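Local coordinates for peptidase (Yersinia bercovieri, PDB 5NYW), which is an ancestral beta-subunit (Anbu) of the proteasome family, probably an Ntn-hydrolase-type peptidase, though its own role is not established, at residues Y2-F14 with L115-L127. Sequence-based numbering, arbitrary orientation.
Sequences YCVAMRLSSGLAF and LLGGQIKGEGLRL. Unlike the reference sequence in segment 2-14: A13 (reference Val).
L125 lies against the hairpin of residues 2-14, its CD1 3.3 Å from G11 CA and beside the carbonyl O of L8, while its CD2 meets L12 CD1 at 3.8 Å. R7 reaches the carbonyl of L125 with one hydrogen bond: R7 CG stands anti to the backbone N (chi1 176°) and the chain runs extended to NE, which donates to L125 O over 3.0 Å in a nearly straight bond (165°). That oxygen lies close to the guanidinium plane, yet the donor sits above the carbonyl plane. L12 and L127 pass each other at a slant, L12 CD2 reaching L127 CB, and L12 CD1 comes down on the glycine backbone, 3.4 Å from G118 N. The two hairpins belong to the facing antiparallel sheets of the four-layer alpha-beta-beta-alpha sandwich of Ntn hydrolases, and these leucines form part of the buried core between them; helix 168-185 backs the first sheet. Further along, A5 CB meets two leucines in directions roughly at right angles, 3.7 Å from L127 CD1 and 3.8 Å from L115 CD1. F14 turns its ring edge to the backbone of G117, with CZ 4.0 Å from G117 C; Q47 and F146 border this part.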
# COMPACT_ATOMS: atom_id res chain seq x y z
N TYR L 2 22.94 -23.12 28.24
CA TYR L 2 24.24 -22.85 27.64
C TYR L 2 24.67 -24.04 26.75
O TYR L 2 24.70 -25.19 27.19
CB TYR L 2 25.28 -22.57 28.74
CG TYR L 2 26.70 -22.50 28.25
CD1 TYR L 2 27.02 -21.83 27.08
CD2 TYR L 2 27.73 -23.11 28.96
CE1 TYR L 2 28.30 -21.77 26.62
CE2 TYR L 2 29.04 -23.04 28.50
CZ TYR L 2 29.31 -22.37 27.33
OH TYR L 2 30.60 -22.29 26.84
N CYS L 3 24.95 -23.76 25.49
CA CYS L 3 25.42 -24.78 24.56
C CYS L 3 26.68 -24.32 23.84
O CYS L 3 26.82 -23.15 23.52
CB CYS L 3 24.33 -25.14 23.54
SG CYS L 3 22.71 -25.65 24.22
N VAL L 4 27.61 -25.24 23.61
CA VAL L 4 28.81 -24.91 22.86
C VAL L 4 29.11 -26.03 21.86
O VAL L 4 28.87 -27.20 22.14
CB VAL L 4 30.05 -24.63 23.79
CG1 VAL L 4 30.36 -25.82 24.71
CG2 VAL L 4 31.29 -24.24 22.97
N ALA L 5 29.61 -25.65 20.70
CA ALA L 5 30.03 -26.62 19.71
C ALA L 5 31.35 -26.18 19.12
O ALA L 5 31.54 -25.01 18.85
CB ALA L 5 28.97 -26.78 18.63
N MET L 6 32.24 -27.13 18.92
CA MET L 6 33.58 -26.85 18.42
C MET L 6 33.88 -27.67 17.17
O MET L 6 33.64 -28.88 17.14
CB MET L 6 34.62 -27.16 19.50
CG MET L 6 34.43 -26.41 20.80
SD MET L 6 35.34 -27.13 22.17
CE MET L 6 35.10 -25.92 23.46
N ARG L 7 34.37 -27.00 16.13
CA ARG L 7 34.82 -27.69 14.92
C ARG L 7 36.34 -27.66 14.79
O ARG L 7 36.92 -26.61 14.55
CB ARG L 7 34.19 -27.07 13.68
CG ARG L 7 34.67 -27.66 12.36
CD ARG L 7 34.08 -26.88 11.20
NE ARG L 7 34.65 -27.26 9.90
CZ ARG L 7 35.65 -26.62 9.29
NH1 ARG L 7 36.07 -27.05 8.12
NH2 ARG L 7 36.21 -25.56 9.86
N LEU L 8 36.95 -28.83 14.91
CA LEU L 8 38.40 -28.98 14.88
C LEU L 8 38.80 -29.79 13.67
O LEU L 8 37.94 -30.30 12.97
CB LEU L 8 38.91 -29.65 16.15
CG LEU L 8 38.23 -29.14 17.41
CD1 LEU L 8 38.17 -30.26 18.42
CD2 LEU L 8 38.97 -27.93 17.96
N SER L 9 40.11 -29.90 13.42
CA SER L 9 40.59 -30.66 12.27
C SER L 9 40.23 -32.14 12.35
O SER L 9 39.98 -32.78 11.32
CB SER L 9 42.11 -30.48 12.12
OG SER L 9 42.79 -30.85 13.30
N SER L 10 40.22 -32.69 13.56
CA SER L 10 39.99 -34.13 13.76
C SER L 10 38.55 -34.52 14.09
O SER L 10 38.23 -35.71 14.17
CB SER L 10 40.94 -34.64 14.85
OG SER L 10 40.92 -33.81 15.99
N GLY L 11 37.67 -33.54 14.30
CA GLY L 11 36.28 -33.82 14.65
C GLY L 11 35.52 -32.67 15.30
O GLY L 11 35.99 -31.53 15.35
N LEU L 12 34.35 -32.98 15.84
CA LEU L 12 33.51 -31.99 16.50
C LEU L 12 33.28 -32.34 17.97
O LEU L 12 33.20 -33.51 18.33
CB LEU L 12 32.16 -31.86 15.79
CG LEU L 12 32.04 -31.20 14.42
CD1 LEU L 12 31.20 -32.03 13.54
CD2 LEU L 12 31.34 -29.88 14.65
N ALA L 13 33.19 -31.31 18.81
CA ALA L 13 32.83 -31.48 20.21
C ALA L 13 31.59 -30.65 20.54
O ALA L 13 31.48 -29.49 20.15
CB ALA L 13 34.02 -31.09 21.14
N PHE L 14 30.65 -31.25 21.26
CA PHE L 14 29.42 -30.55 21.65
C PHE L 14 29.18 -30.58 23.15
O PHE L 14 29.41 -31.61 23.80
CB PHE L 14 28.20 -31.15 20.95
CG PHE L 14 28.32 -31.22 19.46
CD1 PHE L 14 27.91 -30.16 18.68
CD2 PHE L 14 28.84 -32.33 18.85
CE1 PHE L 14 28.02 -30.21 17.30
CE2 PHE L 14 28.94 -32.39 17.46
CZ PHE L 14 28.54 -31.33 16.69
N LEU L 115 22.44 -24.38 17.17
CA LEU L 115 23.70 -24.83 16.59
C LEU L 115 23.46 -26.14 15.83
O LEU L 115 22.68 -27.01 16.27
CB LEU L 115 24.79 -25.01 17.66
CG LEU L 115 25.22 -23.73 18.39
CD1 LEU L 115 26.40 -24.00 19.28
CD2 LEU L 115 25.52 -22.60 17.43
N LEU L 116 24.07 -26.23 14.66
CA LEU L 116 23.98 -27.39 13.79
C LEU L 116 25.35 -27.83 13.37
O LEU L 116 26.08 -27.06 12.77
CB LEU L 116 23.16 -27.07 12.55
CG LEU L 116 23.20 -28.08 11.39
CD1 LEU L 116 22.48 -29.38 11.75
CD2 LEU L 116 22.61 -27.43 10.15
N GLY L 117 25.73 -29.05 13.72
CA GLY L 117 27.07 -29.50 13.40
C GLY L 117 27.09 -30.96 13.03
O GLY L 117 26.23 -31.73 13.46
N GLY L 118 28.08 -31.36 12.26
CA GLY L 118 28.20 -32.77 11.94
C GLY L 118 28.83 -33.05 10.60
O GLY L 118 29.59 -32.22 10.06
N GLN L 119 28.49 -34.21 10.06
CA GLN L 119 29.07 -34.64 8.80
C GLN L 119 28.06 -35.44 8.01
O GLN L 119 27.38 -36.31 8.57
CB GLN L 119 30.33 -35.47 9.05
CG GLN L 119 31.17 -35.72 7.83
CD GLN L 119 32.43 -36.51 8.14
OE1 GLN L 119 32.51 -37.18 9.17
NE2 GLN L 119 33.44 -36.41 7.27
N ILE L 120 27.96 -35.13 6.72
CA ILE L 120 27.22 -35.94 5.76
C ILE L 120 28.25 -36.57 4.82
O ILE L 120 29.11 -35.86 4.29
CB ILE L 120 26.23 -35.10 4.96
CG1 ILE L 120 25.13 -34.57 5.89
CG2 ILE L 120 25.62 -35.92 3.84
CD1 ILE L 120 24.24 -33.57 5.23
N LYS L 121 28.18 -37.88 4.62
CA LYS L 121 29.24 -38.57 3.88
C LYS L 121 29.49 -37.96 2.52
O LYS L 121 28.56 -37.68 1.77
CB LYS L 121 28.96 -40.07 3.75
CG LYS L 121 30.21 -40.85 3.32
CD LYS L 121 30.00 -42.37 3.32
CE LYS L 121 31.31 -43.11 3.00
NZ LYS L 121 31.18 -44.60 3.08
N GLY L 122 30.76 -37.73 2.22
CA GLY L 122 31.16 -37.06 1.00
C GLY L 122 31.65 -35.66 1.25
O GLY L 122 32.06 -34.96 0.32
N GLU L 123 31.57 -35.21 2.50
CA GLU L 123 32.05 -33.88 2.84
C GLU L 123 32.73 -33.93 4.22
O GLU L 123 32.58 -34.91 4.96
CB GLU L 123 30.91 -32.86 2.81
CG GLU L 123 29.94 -32.93 3.97
CD GLU L 123 28.86 -31.85 3.94
OE1 GLU L 123 28.01 -31.87 4.85
OE2 GLU L 123 28.88 -30.97 3.04
N GLY L 124 33.47 -32.89 4.56
CA GLY L 124 34.13 -32.82 5.85
C GLY L 124 33.18 -32.32 6.93
O GLY L 124 31.97 -32.26 6.74
N LEU L 125 33.73 -32.00 8.08
CA LEU L 125 32.93 -31.49 9.18
C LEU L 125 32.40 -30.12 8.88
O LEU L 125 33.13 -29.28 8.36
CB LEU L 125 33.75 -31.42 10.44
CG LEU L 125 34.53 -32.68 10.72
CD1 LEU L 125 35.45 -32.31 11.84
CD2 LEU L 125 33.58 -33.80 11.10
N ARG L 126 31.14 -29.87 9.22
CA ARG L 126 30.60 -28.51 9.10
C ARG L 126 29.80 -28.16 10.35
O ARG L 126 29.16 -29.01 10.96
CB ARG L 126 29.75 -28.37 7.84
CG ARG L 126 30.53 -28.69 6.59
CD ARG L 126 29.75 -28.43 5.31
NE ARG L 126 29.69 -27.01 4.96
CZ ARG L 126 29.20 -26.55 3.82
NH1 ARG L 126 28.74 -27.41 2.91
NH2 ARG L 126 29.18 -25.24 3.57
N LEU L 127 29.88 -26.89 10.75
CA LEU L 127 29.22 -26.38 11.95
C LEU L 127 28.58 -25.02 11.68
O LEU L 127 29.25 -24.14 11.15
CB LEU L 127 30.22 -26.26 13.10
CG LEU L 127 29.75 -25.55 14.38
CD1 LEU L 127 28.61 -26.30 15.02
CD2 LEU L 127 30.90 -25.33 15.37